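Local coordinates for protein putative glycosyl hydrolase (Bacteroides thetaiotaomicron VPI-5482, PDB 3K11) that is of unproven function but is probably a hydrolase that acts on carbohydrates, at residues I242-H250 and A261-A271; F296-Q307 and W344-V353. One frame throughout, in Å; residues are numbered along the deposited sequence. Where two conformers were deposited one is given.

Contact 1 of 2, residues I242-H250 and A261-A271. With EDO (1,2-ethanediol), chain H.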
loop_
_atom_site.group_PDB
_atom_site.type_symbol
_atom_site.label_atom_id
_atom_site.label_comp_id
_atom_site.label_asym_id
_atom_site.label_seq_id
_atom_site.Cartn_x
_atom_site.Cartn_y
_atom_site.Cartn_z
ATOM N N ILE A 242 -6.130 -3.499 15.870
ATOM C CA ILE A 242 -5.266 -2.384 15.467
ATOM C C ILE A 242 -6.227 -1.315 14.902
ATOM O O ILE A 242 -6.567 -1.331 13.713
ATOM C CB ILE A 242 -4.267 -2.759 14.385
ATOM C CG1 ILE A 242 -3.394 -3.954 14.797
ATOM C CG2 ILE A 242 -3.275 -1.583 14.160
ATOM C CD1 ILE A 242 -2.699 -4.650 13.677
ATOM N N PRO A 243 -6.721 -0.424 15.759
ATOM C CA PRO A 243 -7.734 0.556 15.317
ATOM C C PRO A 243 -7.357 1.405 14.129
ATOM O O PRO A 243 -8.228 1.713 13.309
ATOM C CB PRO A 243 -7.979 1.426 16.569
ATOM C CG PRO A 243 -7.328 0.776 17.671
ATOM C CD PRO A 243 -6.474 -0.339 17.208
ATOM N N GLU A 244 -6.068 1.694 13.986
ATOM C CA GLU A 244 -5.581 2.498 12.861
ATOM C C GLU A 244 -5.774 1.788 11.523
ATOM O O GLU A 244 -5.853 2.449 10.497
ATOM C CB GLU A 244 -4.084 2.824 13.038
ATOM C CG GLU A 244 -3.723 3.592 14.350
ATOM C CD GLU A 244 -3.740 2.755 15.705
ATOM O OE1 GLU A 244 -3.849 1.509 15.697
ATOM O OE2 GLU A 244 -3.651 3.375 16.807
ATOM N N LYS A 245 -5.786 0.447 11.528
ATOM C CA LYS A 245 -5.968 -0.359 10.323
ATOM C C LYS A 245 -7.341 -0.982 10.229
ATOM O O LYS A 245 -7.788 -1.384 9.148
ATOM C CB LYS A 245 -4.921 -1.474 10.284
ATOM C CG LYS A 245 -3.493 -0.967 10.160
ATOM C CD LYS A 245 -2.425 -2.088 10.087
ATOM C CE LYS A 245 -1.080 -1.557 9.403
ATOM N NZ LYS A 245 -1.063 -1.535 7.781
ATOM N N GLY A 246 -8.002 -1.109 11.362
ATOM C CA GLY A 246 -9.242 -1.876 11.392
ATOM C C GLY A 246 -9.020 -3.355 11.175
ATOM O O GLY A 246 -9.902 -4.018 10.661
ATOM N N LEU A 247 -7.880 -3.872 11.638
ATOM C CA LEU A 247 -7.480 -5.259 11.439
ATOM C C LEU A 247 -6.898 -5.769 12.752
ATOM O O LEU A 247 -6.561 -4.985 13.645
ATOM C CB LEU A 247 -6.394 -5.343 10.328
ATOM C CG LEU A 247 -6.709 -4.817 8.941
ATOM C CD1 LEU A 247 -5.414 -4.954 8.079
ATOM C CD2 LEU A 247 -7.895 -5.575 8.346
ATOM N N TYR A 248 -6.760 -7.081 12.833
ATOM C CA TYR A 248 -6.145 -7.738 13.960
ATOM C C TYR A 248 -4.776 -8.278 13.622
ATOM O O TYR A 248 -4.537 -8.762 12.513
ATOM C CB TYR A 248 -6.977 -8.928 14.357
ATOM C CG TYR A 248 -8.244 -8.617 15.147
ATOM C CD1 TYR A 248 -9.444 -8.386 14.501
ATOM C CD2 TYR A 248 -8.238 -8.585 16.535
ATOM C CE1 TYR A 248 -10.593 -8.158 15.189
ATOM C CE2 TYR A 248 -9.397 -8.332 17.229
ATOM C CZ TYR A 248 -10.567 -8.133 16.559
ATOM O OH TYR A 248 -11.710 -7.896 17.277
ATOM N N ARG A 249 -3.874 -8.189 14.602
ATOM C CA ARG A 249 -2.603 -8.909 14.509
ATOM C C ARG A 249 -2.815 -10.427 14.755
ATOM O O ARG A 249 -3.650 -10.820 15.556
ATOM C CB ARG A 249 -1.565 -8.336 15.458
ATOM C CG ARG A 249 -2.002 -8.031 16.804
ATOM C CD ARG A 249 -0.855 -7.576 17.735
ATOM N NE ARG A 249 -0.375 -6.239 17.450
ATOM C CZ ARG A 249 -0.964 -5.087 17.740
ATOM N NH1 ARG A 249 -2.145 -4.979 18.281
ATOM N NH2 ARG A 249 -0.359 -3.985 17.416
ATOM N N HIS A 250 -2.033 -11.271 14.097
ATOM C CA HIS A 250 -2.131 -12.727 14.316
ATOM C C HIS A 250 -1.671 -13.139 15.712
ATOM O O HIS A 250 -2.222 -14.054 16.303
ATOM C CB HIS A 250 -1.310 -13.496 13.271
ATOM C CG HIS A 250 -1.486 -14.974 13.330
ATOM N ND1 HIS A 250 -0.524 -15.866 12.874
ATOM C CD2 HIS A 250 -2.512 -15.720 13.795
ATOM C CE1 HIS A 250 -0.971 -17.103 13.048
ATOM N NE2 HIS A 250 -2.177 -17.048 13.605
ATOM N N ALA A 261 2.650 -6.512 13.897
ATOM C CA ALA A 261 1.388 -6.938 13.330
ATOM C C ALA A 261 1.643 -7.655 12.022
ATOM O O ALA A 261 2.209 -7.077 11.107
ATOM C CB ALA A 261 0.493 -5.727 13.088
ATOM N N PHE A 262 1.278 -8.923 11.970
ATOM C CA PHE A 262 1.173 -9.645 10.741
ATOM C C PHE A 262 -0.316 -9.974 10.621
ATOM O O PHE A 262 -0.829 -10.807 11.352
ATOM C CB PHE A 262 2.069 -10.871 10.759
ATOM C CG PHE A 262 3.547 -10.494 10.746
ATOM C CD1 PHE A 262 4.177 -10.218 9.549
ATOM C CD2 PHE A 262 4.230 -10.320 11.907
ATOM C CE1 PHE A 262 5.462 -9.762 9.530
ATOM C CE2 PHE A 262 5.557 -9.900 11.872
ATOM C CZ PHE A 262 6.141 -9.622 10.684
ATOM N N CYS A 263 -1.020 -9.256 9.742
ATOM C CA CYS A 263 -2.497 -9.312 9.669
ATOM C C CYS A 263 -2.908 -10.458 8.758
ATOM O O CYS A 263 -3.379 -10.260 7.656
ATOM C CB CYS A 263 -3.032 -7.977 9.158
ATOM S SG CYS A 263 -2.554 -6.623 10.313
ATOM N N TRP A 264 -2.629 -11.663 9.221
ATOM C CA TRP A 264 -2.858 -12.870 8.446
ATOM C C TRP A 264 -4.344 -13.042 8.163
ATOM O O TRP A 264 -5.185 -12.949 9.068
ATOM C CB TRP A 264 -2.265 -14.083 9.178
ATOM C CG TRP A 264 -2.431 -15.371 8.468
ATOM C CD1 TRP A 264 -2.217 -15.602 7.152
ATOM C CD2 TRP A 264 -2.874 -16.608 9.033
ATOM N NE1 TRP A 264 -2.471 -16.903 6.859
ATOM C CE2 TRP A 264 -2.894 -17.552 7.992
ATOM C CE3 TRP A 264 -3.187 -17.015 10.317
ATOM C CZ2 TRP A 264 -3.242 -18.883 8.188
ATOM C CZ3 TRP A 264 -3.582 -18.336 10.509
ATOM C CH2 TRP A 264 -3.598 -19.245 9.441
ATOM N N ALA A 265 -4.681 -13.239 6.899
ATOM C CA ALA A 265 -6.103 -13.271 6.464
ATOM C C ALA A 265 -6.950 -14.329 7.096
ATOM O O ALA A 265 -8.048 -14.009 7.593
ATOM C CB ALA A 265 -6.206 -13.328 4.890
ATOM N N ARG A 266 -6.488 -15.581 7.171
ATOM C CA ARG A 266 -7.380 -16.578 7.752
ATOM C C ARG A 266 -7.697 -16.267 9.210
ATOM O O ARG A 266 -8.848 -16.306 9.584
ATOM C CB ARG A 266 -6.857 -17.992 7.611
ATOM C CG ARG A 266 -7.812 -18.983 8.301
ATOM C CD ARG A 266 -7.741 -20.400 7.802
ATOM N NE ARG A 266 -6.468 -21.036 8.078
ATOM C CZ ARG A 266 -5.690 -21.603 7.163
ATOM N NH1 ARG A 266 -6.016 -21.635 5.880
ATOM N NH2 ARG A 266 -4.568 -22.203 7.571
ATOM N N ALA A 267 -6.710 -15.908 10.015
ATOM C CA ALA A 267 -6.961 -15.633 11.435
ATOM C C ALA A 267 -7.810 -14.377 11.566
ATOM O O ALA A 267 -8.622 -14.275 12.475
ATOM C CB ALA A 267 -5.637 -15.519 12.236
ATOM N N ASN A 268 -7.655 -13.405 10.657
ATOM C CA ASN A 268 -8.564 -12.272 10.654
ATOM C C ASN A 268 -9.965 -12.731 10.331
ATOM O O ASN A 268 -10.931 -12.272 10.946
ATOM C CB ASN A 268 -8.086 -11.175 9.693
ATOM C CG ASN A 268 -7.245 -10.143 10.419
ATOM O OD1 ASN A 268 -7.791 -9.117 10.884
ATOM N ND2 ASN A 268 -5.936 -10.444 10.624
ATOM N N GLY A 269 -10.088 -13.745 9.468
ATOM C CA GLY A 269 -11.383 -14.384 9.245
ATOM C C GLY A 269 -11.914 -15.017 10.521
ATOM O O GLY A 269 -13.074 -14.837 10.874
ATOM N N TRP A 270 -11.093 -15.749 11.240
ATOM C CA TRP A 270 -11.541 -16.342 12.487
ATOM C C TRP A 270 -12.069 -15.292 13.478
ATOM O O TRP A 270 -13.039 -15.529 14.153
ATOM C CB TRP A 270 -10.417 -17.129 13.138
ATOM C CG TRP A 270 -9.983 -18.379 12.421
ATOM C CD1 TRP A 270 -8.692 -18.896 12.385
ATOM C CD2 TRP A 270 -10.789 -19.282 11.660
ATOM N NE1 TRP A 270 -8.687 -20.032 11.649
ATOM C CE2 TRP A 270 -9.947 -20.287 11.185
ATOM C CE3 TRP A 270 -12.140 -19.335 11.329
ATOM C CZ2 TRP A 270 -10.399 -21.320 10.398
ATOM C CZ3 TRP A 270 -12.591 -20.381 10.536
ATOM C CH2 TRP A 270 -11.709 -21.346 10.069
ATOM N N ALA A 271 -11.455 -14.116 13.539
ATOM C CA ALA A 271 -11.871 -13.041 14.450
ATOM C C ALA A 271 -13.216 -12.465 13.992
ATOM O O ALA A 271 -14.081 -12.129 14.808
ATOM C CB ALA A 271 -10.830 -11.907 14.464
HETATM C C1 EDO H . 0.697 -1.271 14.361
HETATM O O1 EDO H . 0.377 -0.735 15.661
HETATM C C2 EDO H . 1.061 -2.750 14.419
HETATM O O2 EDO H . 1.886 -3.139 15.529
#
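N268 grips the backbone of Y248 with both ends of its amide. Y248 N donates to N268 OD1 at 3.0 Å, in the carbonyl plane and on a lone pair. N268 ND2 donates to Y248 O at 2.9 Å, and the bond is nearly straight (167°). The same ND2 also donates to W264 O, one turn back at the N-cap of the helix. These bonds fix the rotation of the amide, and OD1 has a further partner in H299. The packing here is tight and buried. A271 CB lies over one face of the Y248 ring in a CH-pi contact, 4.1 Å from the ring centroid. H250 N donates to F262 O at 3.0 Å, from above the carbonyl plane. With CG anti to the backbone N (chi1 -173°), the H250 ring lies beside W264, whose CE3 sits over one imidazole face, 3.4 Å from H250 NE2. The two ring planes are 55° apart. D202 and Y387 bind the imidazole nitrogens. C263, the centre of an inverse gamma turn, touches both I242 CD1 and L247 CD1 with its SG. The other end of the contact is less buried. I242, R249 and A261 are partly exposed there, yet I242 CD1 and A261 CB still meet closely, at 3.4 Å. R249 donates from NE to H259 O, and its NH2 reaches O2 of a bound 1,2-ethanediol at 3.1 Å, probably from the crystallisation liquor. The arrangement is a beta hairpin with a G1 bulge at G246 and L247, its second strand tied to the first turns of helix 265-281 through the N268 amide, in a family of the six-hairpin clan.

Contact 2 of 2, residues F296-Q307 and W344-V353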
loop_
_atom_site.group_PDB
_atom_site.type_symbol
_atom_site.label_atom_id
_atom_site.label_comp_id
_atom_site.label_asym_id
_atom_site.label_seq_id
_atom_site.Cartn_x
_atom_site.Cartn_y
_atom_site.Cartn_z
ATOM N N PHE A 296 -16.865 -5.339 15.849
ATOM C CA PHE A 296 -17.260 -6.026 14.593
ATOM C C PHE A 296 -17.359 -5.069 13.429
ATOM O O PHE A 296 -16.733 -5.255 12.382
ATOM C CB PHE A 296 -18.630 -6.675 14.754
ATOM C CG PHE A 296 -19.104 -7.386 13.492
ATOM C CD1 PHE A 296 -18.378 -8.455 12.964
ATOM C CD2 PHE A 296 -20.230 -6.926 12.820
ATOM C CE1 PHE A 296 -18.768 -9.055 11.763
ATOM C CE2 PHE A 296 -20.654 -7.524 11.620
ATOM C CZ PHE A 296 -19.929 -8.598 11.106
ATOM N N ARG A 297 -18.099 -3.993 13.628
ATOM C CA ARG A 297 -18.217 -3.001 12.580
ATOM C C ARG A 297 -16.895 -2.362 12.133
ATOM O O ARG A 297 -16.702 -2.121 10.931
ATOM C CB ARG A 297 -19.244 -1.962 12.973
ATOM C CG ARG A 297 -20.666 -2.487 12.869
ATOM C CD ARG A 297 -21.618 -1.424 13.278
ATOM N NE ARG A 297 -22.969 -1.946 13.043
ATOM C CZ ARG A 297 -24.027 -1.692 13.803
ATOM N NH1 ARG A 297 -23.937 -0.862 14.854
ATOM N NH2 ARG A 297 -25.190 -2.281 13.520
ATOM N N ALA A 298 -15.987 -2.071 13.063
ATOM C CA ALA A 298 -14.684 -1.516 12.726
ATOM C C ALA A 298 -13.859 -2.525 11.923
ATOM O O ALA A 298 -13.165 -2.153 10.981
ATOM C CB ALA A 298 -13.906 -1.089 13.978
ATOM N N HIS A 299 -13.956 -3.805 12.276
ATOM C CA HIS A 299 -13.232 -4.853 11.558
ATOM C C HIS A 299 -13.780 -5.048 10.144
ATOM O O HIS A 299 -13.035 -5.191 9.173
ATOM C CB HIS A 299 -13.307 -6.155 12.351
ATOM C CG HIS A 299 -12.310 -7.185 11.927
ATOM N ND1 HIS A 299 -12.493 -8.529 12.176
ATOM C CD2 HIS A 299 -11.129 -7.075 11.263
ATOM C CE1 HIS A 299 -11.447 -9.200 11.713
ATOM N NE2 HIS A 299 -10.602 -8.346 11.157
ATOM N N VAL A 300 -15.092 -4.968 10.020
ATOM C CA VAL A 300 -15.726 -5.038 8.702
ATOM C C VAL A 300 -15.156 -3.946 7.778
ATOM O O VAL A 300 -14.780 -4.216 6.607
ATOM C CB VAL A 300 -17.245 -4.940 8.776
ATOM C CG1 VAL A 300 -17.862 -4.599 7.393
ATOM C CG2 VAL A 300 -17.859 -6.209 9.313
ATOM N N ARG A 301 -15.097 -2.718 8.282
ATOM C CA ARG A 301 -14.598 -1.618 7.483
ATOM C C ARG A 301 -13.129 -1.796 7.069
ATOM O O ARG A 301 -12.758 -1.439 5.950
ATOM C CB ARG A 301 -14.811 -0.282 8.207
ATOM C CG ARG A 301 -16.267 0.154 8.254
ATOM C CD ARG A 301 -16.396 1.592 8.748
ATOM N NE ARG A 301 -16.151 1.710 10.175
ATOM C CZ ARG A 301 -17.079 1.545 11.126
ATOM N NH1 ARG A 301 -18.348 1.217 10.847
ATOM N NH2 ARG A 301 -16.725 1.655 12.390
ATOM N N GLY A 302 -12.297 -2.305 7.971
ATOM C CA GLY A 302 -10.864 -2.507 7.676
ATOM C C GLY A 302 -10.620 -3.623 6.706
ATOM O O GLY A 302 -9.807 -3.494 5.817
ATOM N N VAL A 303 -11.317 -4.733 6.884
ATOM C CA VAL A 303 -11.182 -5.884 5.989
ATOM C C VAL A 303 -11.675 -5.549 4.593
ATOM O O VAL A 303 -10.977 -5.799 3.595
ATOM C CB VAL A 303 -11.908 -7.171 6.538
ATOM C CG1 VAL A 303 -12.005 -8.277 5.422
ATOM C CG2 VAL A 303 -11.183 -7.697 7.835
ATOM N N THR A 304 -12.877 -4.977 4.485
ATOM C CA THR A 304 -13.490 -4.830 3.189
ATOM C C THR A 304 -12.714 -3.858 2.326
ATOM O O THR A 304 -12.642 -4.045 1.133
ATOM C CB THR A 304 -14.919 -4.388 3.278
ATOM O OG1 THR A 304 -15.004 -3.220 4.107
ATOM C CG2 THR A 304 -15.812 -5.492 3.879
ATOM N N ALA A 305 -12.110 -2.847 2.932
ATOM C CA ALA A 305 -11.311 -1.863 2.173
ATOM C C ALA A 305 -10.152 -2.524 1.447
ATOM O O ALA A 305 -9.617 -1.934 0.516
ATOM C CB ALA A 305 -10.778 -0.793 3.097
ATOM N N LEU A 306 -9.711 -3.696 1.920
ATOM C CA LEU A 306 -8.547 -4.350 1.328
ATOM C C LEU A 306 -8.873 -5.514 0.395
ATOM O O LEU A 306 -7.977 -6.256 -0.023
ATOM C CB LEU A 306 -7.614 -4.788 2.444
ATOM C CG LEU A 306 -7.063 -3.602 3.265
ATOM C CD1 LEU A 306 -6.385 -4.151 4.588
ATOM C CD2 LEU A 306 -6.094 -2.737 2.405
ATOM N N GLN A 307 -10.134 -5.648 0.013
ATOM C CA GLN A 307 -10.487 -6.635 -0.983
ATOM C C GLN A 307 -9.742 -6.320 -2.280
ATOM O O GLN A 307 -9.714 -5.166 -2.736
ATOM C CB GLN A 307 -11.989 -6.592 -1.264
ATOM C CG GLN A 307 -12.459 -7.767 -2.144
ATOM C CD GLN A 307 -13.955 -7.761 -2.348
ATOM O OE1 GLN A 307 -14.550 -6.713 -2.393
ATOM N NE2 GLN A 307 -14.553 -8.941 -2.513
ATOM N N TRP A 344 -26.983 -6.175 10.612
ATOM C CA TRP A 344 -25.849 -5.545 11.304
ATOM C C TRP A 344 -25.064 -4.558 10.449
ATOM O O TRP A 344 -24.523 -3.582 10.968
ATOM C CB TRP A 344 -24.877 -6.594 11.812
ATOM C CG TRP A 344 -25.478 -7.603 12.705
ATOM C CD1 TRP A 344 -26.581 -7.504 13.461
ATOM C CD2 TRP A 344 -24.914 -8.890 12.986
ATOM N NE1 TRP A 344 -26.772 -8.666 14.178
ATOM C CE2 TRP A 344 -25.757 -9.532 13.884
ATOM C CE3 TRP A 344 -23.784 -9.559 12.531
ATOM C CZ2 TRP A 344 -25.494 -10.798 14.356
ATOM C CZ3 TRP A 344 -23.521 -10.835 12.982
ATOM C CH2 TRP A 344 -24.387 -11.452 13.868
ATOM N N ILE A 345 -25.008 -4.801 9.144
ATOM C CA ILE A 345 -24.325 -3.914 8.200
ATOM C C ILE A 345 -25.185 -3.694 6.974
ATOM O O ILE A 345 -26.166 -4.378 6.713
ATOM C CB ILE A 345 -22.873 -4.452 7.849
ATOM C CG1 ILE A 345 -22.928 -5.672 6.902
ATOM C CG2 ILE A 345 -22.027 -4.687 9.124
ATOM C CD1 ILE A 345 -21.546 -6.290 6.519
ATOM N N ASP A 346 -24.834 -2.653 6.241
ATOM C CA ASP A 346 -25.618 -2.157 5.145
ATOM C C ASP A 346 -25.537 -2.980 3.877
ATOM O O ASP A 346 -24.453 -3.326 3.388
ATOM C CB ASP A 346 -25.136 -0.738 4.855
ATOM C CG ASP A 346 -26.038 0.008 3.941
ATOM O OD1 ASP A 346 -27.136 0.480 4.386
ATOM O OD2 ASP A 346 -25.625 0.136 2.772
ATOM N N ALA A 347 -26.700 -3.283 3.308
ATOM C CA ALA A 347 -26.761 -4.123 2.105
ATOM C C ALA A 347 -26.212 -3.419 0.867
ATOM O O ALA A 347 -25.585 -4.062 0.029
ATOM C CB ALA A 347 -28.196 -4.612 1.869
ATOM N N ILE A 348 -26.521 -2.121 0.701
ATOM C CA ILE A 348 -26.082 -1.410 -0.497
ATOM C C ILE A 348 -24.543 -1.368 -0.488
ATOM O O ILE A 348 -23.846 -1.625 -1.514
ATOM C CB ILE A 348 -26.654 0.031 -0.569
ATOM C CG1 ILE A 348 -28.166 0.021 -0.840
ATOM C CG2 ILE A 348 -25.935 0.808 -1.669
ATOM C CD1 ILE A 348 -28.897 1.381 -0.628
ATOM N N ALA A 349 -23.981 -1.083 0.675
ATOM C CA ALA A 349 -22.534 -0.967 0.794
ATOM C C ALA A 349 -21.782 -2.286 0.670
ATOM O O ALA A 349 -20.720 -2.330 0.060
ATOM C CB ALA A 349 -22.137 -0.252 2.117
ATOM N N TYR A 350 -22.319 -3.353 1.263
ATOM C CA TYR A 350 -21.580 -4.591 1.370
ATOM C C TYR A 350 -22.050 -5.753 0.516
ATOM O O TYR A 350 -21.319 -6.706 0.347
ATOM C CB TYR A 350 -21.443 -4.993 2.853
ATOM C CG TYR A 350 -20.635 -3.973 3.624
ATOM C CD1 TYR A 350 -19.295 -3.743 3.324
ATOM C CD2 TYR A 350 -21.231 -3.179 4.619
ATOM C CE1 TYR A 350 -18.576 -2.800 4.000
ATOM C CE2 TYR A 350 -20.488 -2.186 5.297
ATOM C CZ TYR A 350 -19.158 -2.025 4.989
ATOM O OH TYR A 350 -18.372 -1.084 5.666
ATOM N N GLY A 351 -23.290 -5.731 0.013
ATOM C CA GLY A 351 -23.755 -6.830 -0.801
ATOM C C GLY A 351 -22.835 -7.137 -1.968
ATOM O O GLY A 351 -22.514 -8.286 -2.220
ATOM N N PRO A 352 -22.407 -6.102 -2.695
ATOM C CA PRO A 352 -21.508 -6.343 -3.831
ATOM C C PRO A 352 -20.125 -6.873 -3.471
ATOM O O PRO A 352 -19.506 -7.584 -4.283
ATOM C CB PRO A 352 -21.436 -4.973 -4.491
ATOM C CG PRO A 352 -22.719 -4.322 -4.132
ATOM C CD PRO A 352 -22.871 -4.702 -2.675
ATOM N N VAL A 353 -19.656 -6.551 -2.266
ATOM C CA VAL A 353 -18.415 -7.090 -1.722
ATOM C C VAL A 353 -18.543 -8.593 -1.524
ATOM O O VAL A 353 -17.714 -9.370 -1.968
ATOM C CB VAL A 353 -18.042 -6.412 -0.402
ATOM C CG1 VAL A 353 -16.710 -6.992 0.156
ATOM C CG2 VAL A 353 -17.900 -4.876 -0.617
#
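W344 O is gripped by two nitrogens of R297, NE at 3.1 Å and NH2 at 2.9 Å. The guanidinium meets it side-on, with the oxygen close to its plane. This joins two helices of what is probably, as in family 88, an (alpha/alpha)6 barrel: 289-304, and 347-362 with the segment before it. The short helical segments cross at 49°, with axes 12.1 Å apart, so side chains fill the space between them. R297 is extended from CG to NE, which carries its head to the carbonyl; an alanine here would probably leave W344 O without both of these donors and W344 less firmly held against helix 289-304. Next to this clamp, W344 points its edge at the face of F296 in an offset edge-to-face pair, ring planes 82° apart. I345 CG2 also touches F296 CE2. Further along, Y350 enters between the helices. V300 CG1 lies over one face of its ring, 4.0 Å from the centroid, and A349 CB covers the opposite face. T304 OG1 stands at the ring edge. That hydroxyl is turned back on its own helix (chi1 52°) and donates to V300 O at 2.7 Å, while T304 N reaches the same oxygen from the other face of its plane. D258 of the second subunit takes both Y350 OH and R301, and Q307 and V353 pack on that subunit too. At the far end the Q307 and V353 side chains run alongside each other, pointing opposite ways. Q307 NE2, also bonded to G311 O, donates to V353 O at 3.2 Å, and Q307 OE1 lies 3.4 Å from V353 CG1.

Contacts 1 and 2 lie in series along the chain, and their centres are about 15 Å apart. Helices 265-281 and 289-304 follow each other and bring the two together. H299 is the main bridge. Its NE2 lies 2.9 Å from N268 OD1, a probable hydrogen bond, and its CE1 packs 3.5 Å from Y248 CD1. H299 CD2 also touches G246 O. A second, apolar touch joins L247 CD1 to L306 CD1 at 3.7 Å. Contact 2 reaches outward to a second subunit, whereas no other chain of the assembly touches contact 1. Ethanediol molecules lie near both R249 and R301; they probably come from the crystallisation liquor and do not by themselves locate an active site.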